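PDB 2ESR: methyltransferase from Streptococcus pyogenes, which probably transfers a methyl group from S-adenosylmethionine to RNA, as the 16S rRNA guanine methyltransferase RsmD of the same family does. Local coordinates for residues N24-Y29 and Q131-C136; V35-A40 and G44-A49; V60-K65 and A90-D95. All blocks are in the same frame, centred on the assembly; numbering follows the deposited sequence.

All three contacts lie on one Rossmann-type sheet, but at different distances from the chain's centre. Contact 2 is the innermost, its centre about 6 Å from the centre of the chain. It joins strand 34-38 to the helix that follows it and combines apolar packing with a carboxylate, a water and a helix start. Contact 1 is also buried but purely apolar in its side chains, setting helix 19-26 against strand 132-139. Contact 3, about 22 Å from contact 1 between centres, runs from a buried valine-alanine pair to a charged outer edge. Contacts 2 and 3 touch directly: strands 34-38 and 56-60 are neighbours, with probable hydrogen bonds D37 O to V60 N and V60 O to A40 N.

Contact 1 (N24-Y29 and Q131-C136)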
loop_
_atom_site.group_PDB
_atom_site.type_symbol
_atom_site.label_atom_id
_atom_site.label_comp_id
_atom_site.label_asym_id
_atom_site.label_seq_id
_atom_site.Cartn_x
_atom_site.Cartn_y
_atom_site.Cartn_z
ATOM N N ASN A 24 -7.344 18.376 -15.634
ATOM C CA ASN A 24 -6.813 19.428 -16.492
ATOM C C ASN A 24 -6.277 20.518 -15.575
ATOM O O ASN A 24 -5.459 21.346 -15.976
ATOM C CB ASN A 24 -7.901 20.002 -17.407
ATOM C CG ASN A 24 -8.202 19.102 -18.583
ATOM O OD1 ASN A 24 -7.301 18.462 -19.128
ATOM N ND2 ASN A 24 -9.466 19.057 -18.994
HETATM N N MSE A 25 -6.738 20.500 -14.332
HETATM C CA MSE A 25 -6.305 21.474 -13.338
HETATM C C MSE A 25 -4.953 21.108 -12.747
HETATM O O MSE A 25 -4.090 21.967 -12.560
HETATM C CB MSE A 25 -7.302 21.545 -12.183
HETATM C CG MSE A 25 -8.647 22.143 -12.495
HETATM SE SE MSE A 25 -9.740 22.075 -10.896
HETATM C CE MSE A 25 -8.719 23.274 -9.774
ATOM N N ILE A 26 -4.779 19.823 -12.450
ATOM C CA ILE A 26 -3.559 19.337 -11.819
ATOM C C ILE A 26 -2.629 18.502 -12.681
ATOM O O ILE A 26 -1.493 18.247 -12.289
ATOM C CB ILE A 26 -3.892 18.488 -10.585
ATOM C CG1 ILE A 26 -4.632 17.220 -11.025
ATOM C CG2 ILE A 26 -4.747 19.292 -9.617
ATOM C CD1 ILE A 26 -4.834 16.210 -9.914
ATOM N N GLY A 27 -3.106 18.058 -13.837
ATOM C CA GLY A 27 -2.269 17.248 -14.703
ATOM C C GLY A 27 -1.887 17.944 -15.997
ATOM O O GLY A 27 -1.161 18.942 -15.972
ATOM N N PRO A 28 -2.363 17.455 -17.154
ATOM C CA PRO A 28 -3.232 16.295 -17.377
ATOM C C PRO A 28 -2.508 14.950 -17.367
ATOM O O PRO A 28 -3.137 13.903 -17.480
ATOM C CB PRO A 28 -3.862 16.604 -18.732
ATOM C CG PRO A 28 -2.754 17.282 -19.445
ATOM C CD PRO A 28 -2.216 18.233 -18.397
ATOM N N TYR A 29 -1.184 14.985 -17.261
ATOM C CA TYR A 29 -0.395 13.760 -17.198
ATOM C C TYR A 29 0.588 13.905 -16.045
ATOM O O TYR A 29 0.870 15.017 -15.604
ATOM C CB TYR A 29 0.373 13.518 -18.509
ATOM C CG TYR A 29 1.306 14.644 -18.887
ATOM C CD1 TYR A 29 0.830 15.774 -19.546
ATOM C CD2 TYR A 29 2.656 14.602 -18.541
ATOM C CE1 TYR A 29 1.670 16.838 -19.852
ATOM C CE2 TYR A 29 3.510 15.664 -18.841
ATOM C CZ TYR A 29 3.008 16.778 -19.495
ATOM O OH TYR A 29 3.834 17.837 -19.781
ATOM N N GLN A 131 6.615 18.904 -3.253
ATOM C CA GLN A 131 5.777 19.341 -4.372
ATOM C C GLN A 131 4.384 18.735 -4.377
ATOM O O GLN A 131 3.755 18.597 -5.427
ATOM C CB GLN A 131 6.477 18.998 -5.685
ATOM C CG GLN A 131 7.796 19.720 -5.867
ATOM C CD GLN A 131 7.619 21.220 -5.867
ATOM O OE1 GLN A 131 6.786 21.753 -6.600
ATOM N NE2 GLN A 131 8.400 21.915 -5.043
ATOM N N VAL A 132 3.888 18.393 -3.196
ATOM C CA VAL A 132 2.569 17.786 -3.087
ATOM C C VAL A 132 1.419 18.668 -3.567
ATOM O O VAL A 132 1.477 19.900 -3.506
ATOM C CB VAL A 132 2.267 17.397 -1.613
ATOM C CG1 VAL A 132 2.054 18.646 -0.789
ATOM C CG2 VAL A 132 1.047 16.492 -1.529
HETATM N N MSE A 133 0.376 18.013 -4.060
HETATM C CA MSE A 133 -0.846 18.684 -4.449
HETATM C C MSE A 133 -1.926 17.962 -3.638
HETATM O O MSE A 133 -2.079 16.737 -3.748
HETATM C CB MSE A 133 -1.126 18.536 -5.946
HETATM C CG MSE A 133 -0.301 19.472 -6.801
HETATM SE SE MSE A 133 -0.839 19.300 -8.636
HETATM C CE MSE A 133 -0.063 17.597 -9.003
ATOM N N VAL A 134 -2.622 18.703 -2.778
ATOM C CA VAL A 134 -3.716 18.137 -1.988
ATOM C C VAL A 134 -4.987 18.668 -2.645
ATOM O O VAL A 134 -5.317 19.863 -2.558
ATOM C CB VAL A 134 -3.652 18.570 -0.507
ATOM C CG1 VAL A 134 -4.825 17.958 0.262
ATOM C CG2 VAL A 134 -2.348 18.088 0.114
ATOM N N VAL A 135 -5.677 17.765 -3.329
ATOM C CA VAL A 135 -6.885 18.084 -4.074
ATOM C C VAL A 135 -8.142 17.767 -3.296
ATOM O O VAL A 135 -8.403 16.613 -2.947
ATOM C CB VAL A 135 -6.908 17.302 -5.408
ATOM C CG1 VAL A 135 -8.135 17.667 -6.205
ATOM C CG2 VAL A 135 -5.645 17.607 -6.203
ATOM N N CYS A 136 -8.934 18.803 -3.052
ATOM C CA CYS A 136 -10.166 18.667 -2.301
ATOM C C CYS A 136 -11.383 18.899 -3.173
ATOM O O CYS A 136 -11.485 19.927 -3.830
ATOM C CB CYS A 136 -10.188 19.680 -1.160
ATOM S SG CYS A 136 -8.721 19.651 -0.111
#
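I26 holds CG1 between its backbone N and carbonyl carbon (chi1 65°), which leaves CG2 beside the N, facing V135 CG2; the selenomethionine M133 bends at its last torsion (chi3 -73°) and turns its end toward I26. The selenium lies against the root of the isoleucine, with M133 SE 3.7 Å from I26 CB, and the two side chains cross at a slant. Beyond it, the terminal methyl M133 CE sits 3.6 Å from I26 O, a carbonyl in the last turn of helix 19-26. V135 instead meets I26 tip to tip: V135 CG2 is 3.9 Å from I26 CG2 and 4.0 Å from I26 CD1. The isoleucine is thus received by two residues that sit two apart on strand 132-139 and point to the same face of the sheet. L103 and V166, from the strands flanking 132-139, also touch I26, so helix 19-26, which precedes the first strand of the Rossmann-type sheet, packs its end across three adjacent strands. No hydrogen bond joins the two segments. Cohesion here comes from dispersion and the exclusion of water, perhaps with a slight polar attraction between the carbonyl oxygen and the methyl group on selenium.

Contact 2 (V35-A40 and G44-A49); sequences VLDLFA and GLAIEA
A buried strand-to-helix contact, D37 and V35 against A46 and A49, forms the first half of a beta-alpha-beta unit of the Rossmann-type fold, joining strand 34-38 to helix 44-51. The glycine-rich turn between them, with G41 and G43, fits the loop that in class I methyltransferases lies against S-adenosylmethionine, although that role is inferred here. Strand segment and helix segment run nearly antiparallel, their axes at 167° and 8.5 Å apart at closest approach.

Two residues of the strand face the helix. V35 supplies the apolar part: its CG2 packs on A49 CB at 4.1 Å, while its CG1 is a looser neighbour of A46. One step further along the same face, D37 brings a carboxylate to the first turn of the helix. Its CG is anti to the backbone N (chi1 -164°), which swings the group forward beside the carbonyl carbon, toward the turn, and brings D37 OD2 to 3.4 Å from A46 CB; D37 CB also lies against that methyl. The same oxygen accepts a weak, bent hydrogen bond from A46 N, at 3.3 Å and 133°. Strand 101-106 adds to the enclosure, F105 touching both D37 and L45. A water completes the link between turn and helix. Its bond to D37 OD2 is modelled very short, so that its length is doubtful, but it also donates to A40 O at 2.9 Å and accepts a weak bond from L45 N at 3.3 Å.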
loop_
_atom_site.group_PDB
_atom_site.type_symbol
_atom_site.label_atom_id
_atom_site.label_comp_id
_atom_site.label_asym_id
_atom_site.label_seq_id
_atom_site.Cartn_x
_atom_site.Cartn_y
_atom_site.Cartn_z
ATOM N N VAL A 35 0.171 8.347 -4.868
ATOM C CA VAL A 35 -1.111 8.983 -4.624
ATOM C C VAL A 35 -1.721 8.450 -3.327
ATOM O O VAL A 35 -1.585 7.266 -3.010
ATOM C CB VAL A 35 -2.108 8.680 -5.776
ATOM C CG1 VAL A 35 -3.478 9.286 -5.467
ATOM C CG2 VAL A 35 -1.576 9.230 -7.088
ATOM N N LEU A 36 -2.364 9.336 -2.572
ATOM C CA LEU A 36 -3.071 8.949 -1.354
ATOM C C LEU A 36 -4.511 9.413 -1.552
ATOM O O LEU A 36 -4.758 10.596 -1.773
ATOM C CB LEU A 36 -2.481 9.624 -0.111
ATOM C CG LEU A 36 -3.286 9.402 1.184
ATOM C CD1 LEU A 36 -3.365 7.918 1.509
ATOM C CD2 LEU A 36 -2.631 10.149 2.329
ATOM N N ASP A 37 -5.452 8.478 -1.492
ATOM C CA ASP A 37 -6.860 8.807 -1.664
ATOM C C ASP A 37 -7.574 8.449 -0.367
ATOM O O ASP A 37 -7.908 7.286 -0.132
ATOM C CB ASP A 37 -7.450 8.004 -2.827
ATOM C CG ASP A 37 -8.778 8.559 -3.316
ATOM O OD1 ASP A 37 -9.454 9.274 -2.546
ATOM O OD2 ASP A 37 -9.149 8.267 -4.476
ATOM N N LEU A 38 -7.788 9.452 0.477
ATOM C CA LEU A 38 -8.461 9.260 1.749
ATOM C C LEU A 38 -9.956 9.449 1.497
ATOM O O LEU A 38 -10.349 10.276 0.673
ATOM C CB LEU A 38 -7.945 10.278 2.771
ATOM C CG LEU A 38 -6.456 10.146 3.109
ATOM C CD1 LEU A 38 -6.042 11.258 4.071
ATOM C CD2 LEU A 38 -6.193 8.782 3.735
ATOM N N PHE A 39 -10.780 8.693 2.212
ATOM C CA PHE A 39 -12.228 8.746 2.027
ATOM C C PHE A 39 -12.412 8.482 0.532
ATOM O O PHE A 39 -13.145 9.188 -0.156
ATOM C CB PHE A 39 -12.777 10.133 2.391
ATOM C CG PHE A 39 -12.218 10.697 3.674
ATOM C CD1 PHE A 39 -11.121 11.557 3.650
ATOM C CD2 PHE A 39 -12.780 10.363 4.903
ATOM C CE1 PHE A 39 -10.592 12.076 4.833
ATOM C CE2 PHE A 39 -12.258 10.877 6.093
ATOM C CZ PHE A 39 -11.162 11.735 6.055
ATOM N N ALA A 40 -11.736 7.442 0.054
ATOM C CA ALA A 40 -11.710 7.068 -1.359
ATOM C C ALA A 40 -13.010 6.855 -2.129
ATOM O O ALA A 40 -13.036 7.047 -3.347
ATOM C CB ALA A 40 -10.814 5.853 -1.535
ATOM N N GLY A 44 -12.398 6.417 -7.863
ATOM C CA GLY A 44 -12.271 6.989 -9.195
ATOM C C GLY A 44 -11.112 7.942 -9.434
ATOM O O GLY A 44 -10.450 7.863 -10.467
ATOM N N LEU A 45 -10.853 8.842 -8.490
ATOM C CA LEU A 45 -9.760 9.797 -8.656
ATOM C C LEU A 45 -8.387 9.137 -8.624
ATOM O O LEU A 45 -7.534 9.442 -9.454
ATOM C CB LEU A 45 -9.837 10.885 -7.583
ATOM C CG LEU A 45 -11.067 11.792 -7.706
ATOM C CD1 LEU A 45 -11.075 12.807 -6.576
ATOM C CD2 LEU A 45 -11.044 12.494 -9.062
ATOM N N ALA A 46 -8.177 8.230 -7.677
ATOM C CA ALA A 46 -6.889 7.551 -7.573
ATOM C C ALA A 46 -6.606 6.729 -8.828
ATOM O O ALA A 46 -5.494 6.736 -9.352
ATOM C CB ALA A 46 -6.866 6.646 -6.342
ATOM N N ILE A 47 -7.626 6.024 -9.308
ATOM C CA ILE A 47 -7.481 5.190 -10.493
ATOM C C ILE A 47 -7.152 6.030 -11.727
ATOM O O ILE A 47 -6.259 5.689 -12.498
ATOM C CB ILE A 47 -8.765 4.374 -10.737
ATOM C CG1 ILE A 47 -9.004 3.443 -9.544
ATOM C CG2 ILE A 47 -8.653 3.579 -12.036
ATOM C CD1 ILE A 47 -10.304 2.684 -9.596
ATOM N N GLU A 48 -7.856 7.140 -11.900
ATOM C CA GLU A 48 -7.603 7.998 -13.052
ATOM C C GLU A 48 -6.209 8.611 -12.961
ATOM O O GLU A 48 -5.514 8.728 -13.967
ATOM C CB GLU A 48 -8.665 9.094 -13.137
ATOM C CG GLU A 48 -8.557 10.006 -14.351
ATOM C CD GLU A 48 -8.659 9.261 -15.670
ATOM O OE1 GLU A 48 -9.471 8.314 -15.767
ATOM O OE2 GLU A 48 -7.938 9.634 -16.620
ATOM N N ALA A 49 -5.784 8.972 -11.752
ATOM C CA ALA A 49 -4.465 9.571 -11.565
ATOM C C ALA A 49 -3.368 8.595 -11.967
ATOM O O ALA A 49 -2.371 8.982 -12.568
ATOM C CB ALA A 49 -4.275 10.002 -10.109
HETATM O O HOH W 1 -11.530 8.599 -5.238
#

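Contact 3 (V60-K65 and A90-D95); sequences VEKNRK and AERAID
The chain passes close to the first turn of helix 90-96 as it leaves strand 56-60, bringing the CA atoms of V60 and A90 to 6.5 Å, and then moves off through a short loop into helix 64-75. V60 makes the buried half of the contact. With CG1 anti to the backbone N (chi1 -175°), its two methyl groups are turned together to the helix, and both CG1 and CG2 lie 3.8 Å from A93 CB. The alanine methyl therefore rests against the fork of the valine.

Two residues along, the character changes. K62 and R92 cross at about a right angle, and the lysine end comes up to the edge of the guanidinium, near its plane, with K62 NZ 3.6 Å from R92 NH1. K62 CE is modelled only 3.0 Å from R92 NH1, which makes the exact placing of this pair at the surface doubtful. R92 also packs on C96 of the second subunit.

E61 ties the loop both to itself, OE2 accepting from N63 N at 3.1 Å through its anti lone pair, and to the glycine-rich turn, OE1 accepting from G41 N. In class I methyltransferases an acid at the end of the second strand commonly binds the ribose of S-adenosylmethionine, a role only inferred for E61. N63 OD1 caps helix 64-75, accepting from A66 N and weakly from K65 N. Across the segments, attraction comes from the valine-alanine packing, whereas the like charges outside it probably add little or oppose it; E89, which K62 touches, may offset part of this.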
loop_
_atom_site.group_PDB
_atom_site.type_symbol
_atom_site.label_atom_id
_atom_site.label_comp_id
_atom_site.label_asym_id
_atom_site.label_seq_id
_atom_site.Cartn_x
_atom_site.Cartn_y
_atom_site.Cartn_z
ATOM N N VAL A 60 -7.919 4.670 1.081
ATOM C CA VAL A 60 -8.462 4.357 2.394
ATOM C C VAL A 60 -9.958 4.612 2.343
ATOM O O VAL A 60 -10.391 5.713 2.024
ATOM C CB VAL A 60 -7.861 5.239 3.508
ATOM C CG1 VAL A 60 -8.390 4.778 4.869
ATOM C CG2 VAL A 60 -6.343 5.168 3.477
ATOM N N GLU A 61 -10.740 3.584 2.644
ATOM C CA GLU A 61 -12.192 3.696 2.627
ATOM C C GLU A 61 -12.747 2.711 3.637
ATOM O O GLU A 61 -12.470 1.517 3.559
ATOM C CB GLU A 61 -12.728 3.385 1.223
ATOM C CG GLU A 61 -14.249 3.375 1.118
ATOM C CD GLU A 61 -14.872 4.676 1.588
ATOM O OE1 GLU A 61 -14.533 5.739 1.023
ATOM O OE2 GLU A 61 -15.699 4.634 2.526
ATOM N N LYS A 62 -13.529 3.222 4.586
ATOM C CA LYS A 62 -14.111 2.395 5.641
ATOM C C LYS A 62 -15.406 1.660 5.292
ATOM O O LYS A 62 -15.686 0.599 5.854
ATOM C CB LYS A 62 -14.345 3.246 6.892
ATOM C CG LYS A 62 -13.498 2.838 8.087
ATOM C CD LYS A 62 -13.698 1.365 8.432
ATOM C CE LYS A 62 -12.839 0.947 9.611
ATOM N NZ LYS A 62 -12.911 -0.518 9.842
ATOM N N ASN A 63 -16.194 2.216 4.377
ATOM C CA ASN A 63 -17.463 1.599 3.980
ATOM C C ASN A 63 -17.252 0.304 3.195
ATOM O O ASN A 63 -16.458 0.252 2.255
ATOM C CB ASN A 63 -18.290 2.587 3.152
ATOM C CG ASN A 63 -19.620 2.010 2.706
ATOM O OD1 ASN A 63 -19.670 1.110 1.868
ATOM N ND2 ASN A 63 -20.707 2.527 3.268
ATOM N N ARG A 64 -17.980 -0.738 3.584
ATOM C CA ARG A 64 -17.866 -2.043 2.943
ATOM C C ARG A 64 -18.311 -2.070 1.484
ATOM O O ARG A 64 -17.683 -2.721 0.654
ATOM C CB ARG A 64 -18.656 -3.086 3.737
ATOM C CG ARG A 64 -18.203 -3.229 5.182
ATOM C CD ARG A 64 -18.794 -4.472 5.826
ATOM N NE ARG A 64 -18.381 -5.692 5.134
ATOM C CZ ARG A 64 -17.121 -6.108 5.032
ATOM N NH1 ARG A 64 -16.139 -5.403 5.579
ATOM N NH2 ARG A 64 -16.843 -7.229 4.380
ATOM N N LYS A 65 -19.398 -1.376 1.173
ATOM C CA LYS A 65 -19.900 -1.343 -0.196
ATOM C C LYS A 65 -18.942 -0.589 -1.117
ATOM O O LYS A 65 -18.721 -0.985 -2.267
ATOM C CB LYS A 65 -21.295 -0.708 -0.226
ATOM C CG LYS A 65 -22.396 -1.652 0.253
ATOM C CD LYS A 65 -23.739 -0.951 0.396
ATOM C CE LYS A 65 -23.898 -0.307 1.770
ATOM N NZ LYS A 65 -22.838 0.695 2.074
ATOM N N ALA A 90 -9.677 7.140 8.344
ATOM C CA ALA A 90 -8.630 7.999 7.796
ATOM C C ALA A 90 -7.615 8.395 8.864
ATOM O O ALA A 90 -6.410 8.403 8.615
ATOM C CB ALA A 90 -9.249 9.243 7.179
ATOM N N GLU A 91 -8.113 8.722 10.052
ATOM C CA GLU A 91 -7.265 9.117 11.171
ATOM C C GLU A 91 -6.291 8.007 11.549
ATOM O O GLU A 91 -5.100 8.256 11.763
ATOM C CB GLU A 91 -8.141 9.483 12.371
ATOM C CG GLU A 91 -8.860 10.816 12.210
ATOM C CD GLU A 91 -10.098 10.938 13.082
ATOM O OE1 GLU A 91 -10.031 10.587 14.279
ATOM O OE2 GLU A 91 -11.140 11.397 12.565
ATOM N N ARG A 92 -6.799 6.782 11.634
ATOM C CA ARG A 92 -5.966 5.634 11.972
ATOM C C ARG A 92 -4.956 5.414 10.854
ATOM O O ARG A 92 -3.775 5.171 11.105
ATOM C CB ARG A 92 -6.831 4.379 12.120
ATOM C CG ARG A 92 -7.787 4.386 13.296
ATOM C CD ARG A 92 -9.023 3.548 12.981
ATOM N NE ARG A 92 -8.697 2.249 12.393
ATOM C CZ ARG A 92 -9.579 1.460 11.790
ATOM N NH1 ARG A 92 -10.842 1.833 11.687
ATOM N NH2 ARG A 92 -9.200 0.291 11.299
ATOM N N ALA A 93 -5.435 5.496 9.616
ATOM C CA ALA A 93 -4.589 5.300 8.448
ATOM C C ALA A 93 -3.385 6.232 8.458
ATOM O O ALA A 93 -2.253 5.787 8.299
ATOM C CB ALA A 93 -5.406 5.501 7.161
ATOM N N ILE A 94 -3.627 7.525 8.661
ATOM C CA ILE A 94 -2.546 8.500 8.677
ATOM C C ILE A 94 -1.427 8.134 9.656
ATOM O O ILE A 94 -0.256 8.397 9.391
ATOM C CB ILE A 94 -3.095 9.917 8.987
ATOM C CG1 ILE A 94 -3.982 10.375 7.824
ATOM C CG2 ILE A 94 -1.945 10.904 9.190
ATOM C CD1 ILE A 94 -4.692 11.698 8.061
ATOM N N ASP A 95 -1.780 7.511 10.775
ATOM C CA ASP A 95 -0.780 7.118 11.765
ATOM C C ASP A 95 0.042 5.901 11.344
ATOM O O ASP A 95 1.095 5.627 11.919
ATOM C CB ASP A 95 -1.456 6.831 13.110
ATOM C CG ASP A 95 -1.952 8.091 13.792
ATOM O OD1 ASP A 95 -1.120 8.988 14.043
ATOM O OD2 ASP A 95 -3.166 8.184 14.080
#